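Soluble lytic murein transglycosylase (Pseudomonas aeruginosa, PDB 5OHU) cleaves the glycan strands of peptidoglycan as a lytic transglycosylase, taking part in exolytic and endolytic turnover of the bacterial cell wall. Local coordinates at residues L105-R109 with G110-T114; I95-L98 with K99-W102; L123-T126 with E127-C130. All blocks are in the same frame, centred on the assembly; numbering follows the deposited sequence.

Contact 1 of 3, residues L105-R109 with G110-T114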
loop_
_atom_site.group_PDB
_atom_site.type_symbol
_atom_site.label_atom_id
_atom_site.label_comp_id
_atom_site.label_asym_id
_atom_site.label_seq_id
_atom_site.Cartn_x
_atom_site.Cartn_y
_atom_site.Cartn_z
ATOM N N LEU A 105 3.090 -3.570 32.528
ATOM C CA LEU A 105 3.153 -3.520 33.986
ATOM C C LEU A 105 2.192 -4.520 34.630
ATOM O O LEU A 105 2.576 -5.263 35.544
ATOM C CB LEU A 105 2.857 -2.106 34.477
ATOM C CG LEU A 105 3.933 -1.058 34.162
ATOM C CD1 LEU A 105 3.491 0.304 34.670
ATOM C CD2 LEU A 105 5.291 -1.441 34.761
ATOM N N LEU A 106 0.932 -4.548 34.181
ATOM C CA LEU A 106 -0.052 -5.410 34.839
ATOM C C LEU A 106 0.369 -6.868 34.770
ATOM O O LEU A 106 0.198 -7.629 35.736
ATOM C CB LEU A 106 -1.428 -5.243 34.195
ATOM C CG LEU A 106 -2.103 -3.886 34.297
ATOM C CD1 LEU A 106 -3.342 -3.895 33.445
ATOM C CD2 LEU A 106 -2.407 -3.561 35.788
ATOM N N ALA A 107 0.895 -7.279 33.618
ATOM C CA ALA A 107 1.352 -8.652 33.455
ATOM C C ALA A 107 2.573 -8.927 34.323
ATOM O O ALA A 107 2.657 -9.981 34.962
ATOM C CB ALA A 107 1.661 -8.920 31.979
ATOM N N ASP A 108 3.527 -7.991 34.366
ATOM C CA ASP A 108 4.711 -8.188 35.196
ATOM C C ASP A 108 4.350 -8.331 36.674
ATOM O O ASP A 108 5.081 -8.980 37.423
ATOM C CB ASP A 108 5.706 -7.047 34.982
ATOM C CG ASP A 108 6.233 -6.978 33.535
ATOM O OD1 ASP A 108 6.083 -7.963 32.777
ATOM O OD2 ASP A 108 6.810 -5.936 33.154
ATOM N N ARG A 109 3.214 -7.777 37.108
ATOM C CA ARG A 109 2.791 -7.886 38.498
ATOM C C ARG A 109 1.892 -9.080 38.771
ATOM O O ARG A 109 1.466 -9.258 39.917
ATOM C CB ARG A 109 2.003 -6.651 38.948
ATOM C CG ARG A 109 2.573 -5.309 38.640
ATOM C CD ARG A 109 1.546 -4.275 39.098
ATOM N NE ARG A 109 2.049 -2.931 38.837
ATOM C CZ ARG A 109 1.306 -1.884 38.492
ATOM N NH1 ARG A 109 -0.012 -2.019 38.355
ATOM N NH2 ARG A 109 1.907 -0.716 38.295
ATOM N N GLY A 110 1.523 -9.859 37.763
ATOM C CA GLY A 110 0.496 -10.850 38.004
ATOM C C GLY A 110 -0.902 -10.293 38.187
ATOM O O GLY A 110 -1.791 -11.030 38.629
ATOM N N ASP A 111 -1.130 -9.016 37.850
ATOM C CA ASP A 111 -2.480 -8.443 37.818
ATOM C C ASP A 111 -3.221 -8.907 36.556
ATOM O O ASP A 111 -3.587 -8.122 35.675
ATOM C CB ASP A 111 -2.415 -6.923 37.910
ATOM C CG ASP A 111 -3.702 -6.316 38.450
ATOM O OD1 ASP A 111 -4.717 -7.044 38.460
ATOM O OD2 ASP A 111 -3.720 -5.108 38.819
ATOM N N TRP A 112 -3.461 -10.224 36.499
ATOM C CA TRP A 112 -4.017 -10.842 35.298
ATOM C C TRP A 112 -5.480 -10.487 35.089
ATOM O O TRP A 112 -5.917 -10.393 33.941
ATOM C CB TRP A 112 -3.845 -12.358 35.331
ATOM C CG TRP A 112 -2.418 -12.755 35.102
ATOM C CD1 TRP A 112 -1.567 -13.302 36.011
ATOM C CD2 TRP A 112 -1.657 -12.578 33.894
ATOM N NE1 TRP A 112 -0.328 -13.494 35.446
ATOM C CE2 TRP A 112 -0.354 -13.057 34.148
ATOM C CE3 TRP A 112 -1.954 -12.075 32.623
ATOM C CZ2 TRP A 112 0.649 -13.056 33.177
ATOM C CZ3 TRP A 112 -0.952 -12.061 31.659
ATOM C CH2 TRP A 112 0.332 -12.558 31.936
ATOM N N LYS A 113 -6.237 -10.257 36.164
ATOM C CA LYS A 113 -7.643 -9.902 36.005
ATOM C C LYS A 113 -7.802 -8.544 35.332
ATOM O O LYS A 113 -8.686 -8.363 34.485
ATOM C CB LYS A 113 -8.354 -9.912 37.358
ATOM C CG LYS A 113 -8.603 -11.301 37.928
ATOM C CD LYS A 113 -9.394 -11.223 39.233
ATOM C CE LYS A 113 -9.834 -12.594 39.731
ATOM N NZ LYS A 113 -8.792 -13.248 40.574
ATOM N N THR A 114 -6.959 -7.584 35.696
ATOM C CA THR A 114 -6.989 -6.274 35.059
ATOM C C THR A 114 -6.407 -6.329 33.648
ATOM O O THR A 114 -6.889 -5.641 32.748
ATOM C CB THR A 114 -6.219 -5.269 35.916
ATOM O OG1 THR A 114 -6.669 -5.364 37.275
ATOM C CG2 THR A 114 -6.432 -3.861 35.403
#
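Leu106 O, at the end of helix 95-108, receives two N-H groups, neither of them strongly. Asp111 N comes within 2.9 Å of Leu106 O in a weak, bent bond from across the turn, and Arg109 N adds another weak one at 3.3 Å. Gly110 N binds Ala107 O more straightly, at 3.0 Å and 168°, although it meets that oxygen from above the carbonyl plane. With Gly110 at positive phi (72°), the bonds from Asp111 N to Leu106 O and from Gly110 N to Ala107 O make a Schellman motif, a conformation that suits a glycine. Asp111, the next residue, serves as N-cap of helix 112-118, so one helix stops and the other starts almost at once. Its CG lies anti to the backbone nitrogen (chi1 -156°), which lets OD1 accept from Thr114 OG1 at 2.8 Å, the hydroxyl approaching from above the carboxylate plane. Asp111 OD2 is held by Asn79 of helix 79-88. The same oxygen lies 3.6 Å from Leu106 CD2, while the other methyl, Leu106 CD1, meets Thr114 CG2 at 3.7 Å, the two side chains crossing at about a right angle. Ala107 CA lies over one face of the Trp112 indole, toward its rim, and Ala107 CB comes within 3.9 Å of Trp112 CH2. The rings of His139 and Phe115 make T-shaped contacts with this indole.

Contact 2 of 3, residues I95-L98 with K99-W102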
loop_
_atom_site.group_PDB
_atom_site.type_symbol
_atom_site.label_atom_id
_atom_site.label_comp_id
_atom_site.label_asym_id
_atom_site.label_seq_id
_atom_site.Cartn_x
_atom_site.Cartn_y
_atom_site.Cartn_z
ATOM N N ILE A 95 -3.305 6.602 22.499
ATOM C CA ILE A 95 -3.746 5.873 23.681
ATOM C C ILE A 95 -3.288 4.420 23.654
ATOM O O ILE A 95 -3.158 3.795 24.710
ATOM C CB ILE A 95 -5.284 5.967 23.832
ATOM C CG1 ILE A 95 -5.675 5.769 25.287
ATOM C CG2 ILE A 95 -5.991 4.910 23.002
ATOM C CD1 ILE A 95 -5.136 6.847 26.191
ATOM N N GLY A 96 -3.026 3.857 22.473
ATOM C CA GLY A 96 -2.529 2.493 22.419
ATOM C C GLY A 96 -1.153 2.317 23.045
ATOM O O GLY A 96 -0.860 1.263 23.624
ATOM N N TRP A 97 -0.287 3.325 22.934
ATOM C CA TRP A 97 1.018 3.233 23.589
ATOM C C TRP A 97 0.856 3.195 25.098
ATOM O O TRP A 97 1.552 2.440 25.788
ATOM C CB TRP A 97 1.913 4.406 23.169
ATOM C CG TRP A 97 2.194 4.383 21.708
ATOM C CD1 TRP A 97 1.712 5.251 20.770
ATOM C CD2 TRP A 97 2.975 3.416 20.996
ATOM N NE1 TRP A 97 2.162 4.899 19.523
ATOM C CE2 TRP A 97 2.937 3.773 19.631
ATOM C CE3 TRP A 97 3.716 2.294 21.379
ATOM C CZ2 TRP A 97 3.608 3.046 18.646
ATOM C CZ3 TRP A 97 4.388 1.570 20.395
ATOM C CH2 TRP A 97 4.325 1.952 19.047
ATOM N N LEU A 98 -0.075 3.986 25.626
ATOM C CA LEU A 98 -0.356 3.928 27.051
ATOM C C LEU A 98 -0.866 2.550 27.452
ATOM O O LEU A 98 -0.501 2.035 28.516
ATOM C CB LEU A 98 -1.360 5.018 27.437
ATOM C CG LEU A 98 -1.914 4.989 28.872
ATOM C CD1 LEU A 98 -0.800 4.970 29.907
ATOM C CD2 LEU A 98 -2.869 6.146 29.132
ATOM N N LYS A 99 -1.708 1.925 26.621
ATOM C CA LYS A 99 -2.223 0.613 27.009
ATOM C C LYS A 99 -1.127 -0.433 26.951
ATOM O O LYS A 99 -1.050 -1.311 27.821
ATOM C CB LYS A 99 -3.391 0.195 26.120
ATOM C CG LYS A 99 -4.612 1.114 26.210
ATOM C CD LYS A 99 -5.820 0.502 25.467
ATOM C CE LYS A 99 -6.336 -0.766 26.176
ATOM N NZ LYS A 99 -7.658 -1.268 25.630
ATOM N N LEU A 100 -0.270 -0.355 25.930
ATOM C CA LEU A 100 0.860 -1.270 25.838
ATOM C C LEU A 100 1.706 -1.223 27.103
ATOM O O LEU A 100 1.975 -2.258 27.730
ATOM C CB LEU A 100 1.706 -0.923 24.613
ATOM C CG LEU A 100 3.019 -1.678 24.483
ATOM C CD1 LEU A 100 2.757 -3.149 24.283
ATOM C CD2 LEU A 100 3.850 -1.098 23.323
ATOM N N ARG A 101 2.103 -0.019 27.507
ATOM C CA ARG A 101 2.956 0.148 28.680
ATOM C C ARG A 101 2.267 -0.316 29.957
ATOM O O ARG A 101 2.859 -1.025 30.775
ATOM C CB ARG A 101 3.348 1.610 28.804
ATOM C CG ARG A 101 4.529 1.939 27.994
ATOM C CD ARG A 101 4.519 3.375 27.630
ATOM N NE ARG A 101 5.539 3.596 26.618
ATOM C CZ ARG A 101 5.720 4.738 25.981
ATOM N NH1 ARG A 101 4.922 5.756 26.247
ATOM N NH2 ARG A 101 6.681 4.827 25.074
ATOM N N TRP A 102 1.015 0.082 30.148
ATOM C CA TRP A 102 0.295 -0.327 31.348
ATOM C C TRP A 102 0.076 -1.840 31.385
ATOM O O TRP A 102 0.369 -2.490 32.396
ATOM C CB TRP A 102 -1.023 0.417 31.427
ATOM C CG TRP A 102 -1.717 0.221 32.693
ATOM C CD1 TRP A 102 -1.198 0.358 33.940
ATOM C CD2 TRP A 102 -3.085 -0.153 32.861
ATOM N NE1 TRP A 102 -2.157 0.077 34.881
ATOM C CE2 TRP A 102 -3.328 -0.230 34.241
ATOM C CE3 TRP A 102 -4.125 -0.441 31.972
ATOM C CZ2 TRP A 102 -4.573 -0.572 34.762
ATOM C CZ3 TRP A 102 -5.356 -0.771 32.484
ATOM C CH2 TRP A 102 -5.574 -0.832 33.867
#
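The first two turns of helix 95-108 form a regular alpha-helical ladder in which each N-H donates to the carbonyl four residues before it, within the all-helical part of the fold. Lys99 N reaches Ile95 O at 3.0 Å, the most bent of the four bonds at 149°. Leu100 N bonds to Gly96 O at 2.9 Å. Arg101 N donates to Trp97 O at 3.1 Å, and Trp102 N to Leu98 O at 3.0 Å. Side chains then run along this ladder. Leu100, with its CG anti to the backbone nitrogen (chi1 172°), lies beside Trp97 and points the same way, so that Leu100 CD2 sits 3.9 Å from Trp97 CE3. Phe125 meets the indole of Trp97 with the ring planes at about 55°. The extended aliphatic chain of Arg101 lies along Trp97 O, to which Arg101 CD comes within 3.6 Å. Lys99 CG passes 3.4 Å from Ile95 O before the chain bends at chi3, and Lys99 NZ bonds to Tyr118 O. Trp102 turns its indole to Tyr118 in a T-shaped stack and reaches helix 79-88 at Val82. The carbonyls of Ile95 to Leu98 are thus each met by an N-H of the next turn, while the side chains pack on helices 62-72, 79-88 and 126-138 and the Lys99 ammonium finds a main-chain acceptor.

Contact 3 of 3, residues L123-T126 with E127-C130. With PO4 (phosphate ion), chain E.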
loop_
_atom_site.group_PDB
_atom_site.type_symbol
_atom_site.label_atom_id
_atom_site.label_comp_id
_atom_site.label_asym_id
_atom_site.label_seq_id
_atom_site.Cartn_x
_atom_site.Cartn_y
_atom_site.Cartn_z
ATOM N N LEU A 123 -5.163 -3.968 19.003
ATOM C CA LEU A 123 -4.013 -3.082 19.094
ATOM C C LEU A 123 -2.875 -3.520 18.178
ATOM O O LEU A 123 -2.032 -2.693 17.826
ATOM C CB LEU A 123 -3.526 -3.003 20.534
ATOM C CG LEU A 123 -4.428 -2.147 21.423
ATOM C CD1 LEU A 123 -4.018 -2.294 22.868
ATOM C CD2 LEU A 123 -4.418 -0.665 20.974
ATOM N N ASN A 124 -2.824 -4.793 17.790
ATOM C CA ASN A 124 -1.764 -5.296 16.913
ATOM C C ASN A 124 -0.379 -5.129 17.535
ATOM O O ASN A 124 0.595 -4.826 16.845
ATOM C CB ASN A 124 -1.813 -4.625 15.539
ATOM C CG ASN A 124 -3.054 -4.976 14.783
ATOM O OD1 ASN A 124 -3.436 -6.146 14.707
ATOM N ND2 ASN A 124 -3.712 -3.967 14.236
ATOM N N PHE A 125 -0.287 -5.324 18.849
ATOM C CA PHE A 125 0.998 -5.455 19.525
ATOM C C PHE A 125 1.246 -6.935 19.786
ATOM O O PHE A 125 0.593 -7.539 20.643
ATOM C CB PHE A 125 1.030 -4.658 20.824
ATOM C CG PHE A 125 1.059 -3.175 20.623
ATOM C CD1 PHE A 125 2.090 -2.578 19.916
ATOM C CD2 PHE A 125 0.062 -2.372 21.160
ATOM C CE1 PHE A 125 2.127 -1.196 19.747
ATOM C CE2 PHE A 125 0.091 -0.998 20.993
ATOM C CZ PHE A 125 1.122 -0.406 20.285
ATOM N N THR A 126 2.178 -7.518 19.030
ATOM C CA THR A 126 2.551 -8.912 19.239
ATOM C C THR A 126 2.920 -9.194 20.694
ATOM O O THR A 126 2.638 -10.280 21.209
ATOM C CB THR A 126 3.722 -9.265 18.309
ATOM O OG1 THR A 126 3.316 -9.090 16.952
ATOM C CG2 THR A 126 4.169 -10.705 18.499
ATOM N N GLU A 127 3.544 -8.229 21.373
ATOM C CA GLU A 127 3.935 -8.431 22.761
ATOM C C GLU A 127 2.727 -8.712 23.649
ATOM O O GLU A 127 2.775 -9.588 24.521
ATOM C CB GLU A 127 4.701 -7.207 23.261
ATOM C CG GLU A 127 5.192 -7.338 24.696
ATOM C CD GLU A 127 5.928 -6.089 25.183
ATOM O OE1 GLU A 127 6.450 -6.117 26.314
ATOM O OE2 GLU A 127 5.993 -5.083 24.435
ATOM N N LEU A 128 1.633 -7.984 23.442
ATOM C CA LEU A 128 0.438 -8.230 24.241
ATOM C C LEU A 128 -0.200 -9.572 23.885
ATOM O O LEU A 128 -0.656 -10.307 24.770
ATOM C CB LEU A 128 -0.564 -7.085 24.050
ATOM C CG LEU A 128 -0.130 -5.669 24.403
ATOM C CD1 LEU A 128 -1.180 -4.683 23.933
ATOM C CD2 LEU A 128 0.108 -5.521 25.909
ATOM N N ASP A 129 -0.246 -9.904 22.596
ATOM C CA ASP A 129 -0.733 -11.218 22.187
ATOM C C ASP A 129 0.027 -12.327 22.901
ATOM O O ASP A 129 -0.569 -13.299 23.380
ATOM C CB ASP A 129 -0.619 -11.377 20.666
ATOM C CG ASP A 129 -1.392 -10.312 19.901
ATOM O OD1 ASP A 129 -2.200 -9.577 20.520
ATOM O OD2 ASP A 129 -1.199 -10.216 18.668
ATOM N N CYS A 130 1.341 -12.179 23.031
ATOM C CA CYS A 130 2.115 -13.216 23.712
ATOM C C CYS A 130 1.823 -13.251 25.202
ATOM O O CYS A 130 1.656 -14.337 25.773
ATOM C CB CYS A 130 3.596 -13.010 23.434
ATOM S SG CYS A 130 3.907 -13.591 21.736
HETATM P P PO4 E . -6.666 -5.779 12.760
HETATM O O1 PO4 E . -5.944 -5.832 11.432
HETATM O O2 PO4 E . -6.493 -4.406 13.373
HETATM O O3 PO4 E . -6.101 -6.826 13.693
HETATM O O4 PO4 E . -8.137 -6.055 12.552
HETATM O O HOH W 1 -2.658 -6.600 20.490
HETATM O O HOH W 2 0.377 -10.204 16.317
#
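Phe125 O accepts both Asp129 N and Leu128 N, but unequally. Asp129 N, 3.2 Å from Phe125 O, approaches nearly straight (170°) and in the carbonyl plane, whereas the bond from Leu128 N is weak and bent. One residue on, Cys130 N bonds to Thr126 O at 2.9 Å. Water bridges add to these backbone bonds: one molecule links Phe125 N with Asp129 OD1, and another lies 2.8 Å from Asp129 OD2 and also bonds Thr126 OG1. Phe125 is the N-cap residue of helix 126-138. Asp129 CG, anti to its carbonyl carbon and beside the backbone N (chi1 -58°), turns the carboxylate, tied also to Tyr119, back toward the helix start, where its charge probably interacts favourably with the helix dipole. Apolar contacts converge on one methyl: Leu128 CD1 is 3.8 Å from Phe125 CB and 3.9 Å from Leu123 CD1. Leu128 lies beside Phe125, pointing the same way, while Leu123 comes to it at a slant. The ionic and covalent ties lead outward, Glu127 forming a salt bridge with Arg104 and Cys130 a disulfide with Cys163. Asn124 ND2 donates to O2 of a phosphate ion at 2.9 Å, probably from the crystallisation liquor and also bound by Lys122.

In the fold
Contacts 1 and 2 sit at the two ends of helix 95-108, their centres about 14 Å apart, and meet where Thr114 CG2 packs 3.5 Å from Trp102 CH2. Contact 3, at the start of helix 126-138, is nearer to contact 2, with about 11 Å between centres. There Leu100 CD1 touches Leu128 CG at 3.8 Å, and Trp97 CZ3 lies 3.6 Å from Phe125 CE1. Contacts 1 and 3 do not touch, their nearest atoms being about 7 Å apart, but contact 1 turns the chain into helix 112-118, which precedes helix 126-138. All three lie on the same side of the chain's centre, and contact 3 binds a phosphate ion through Asn124.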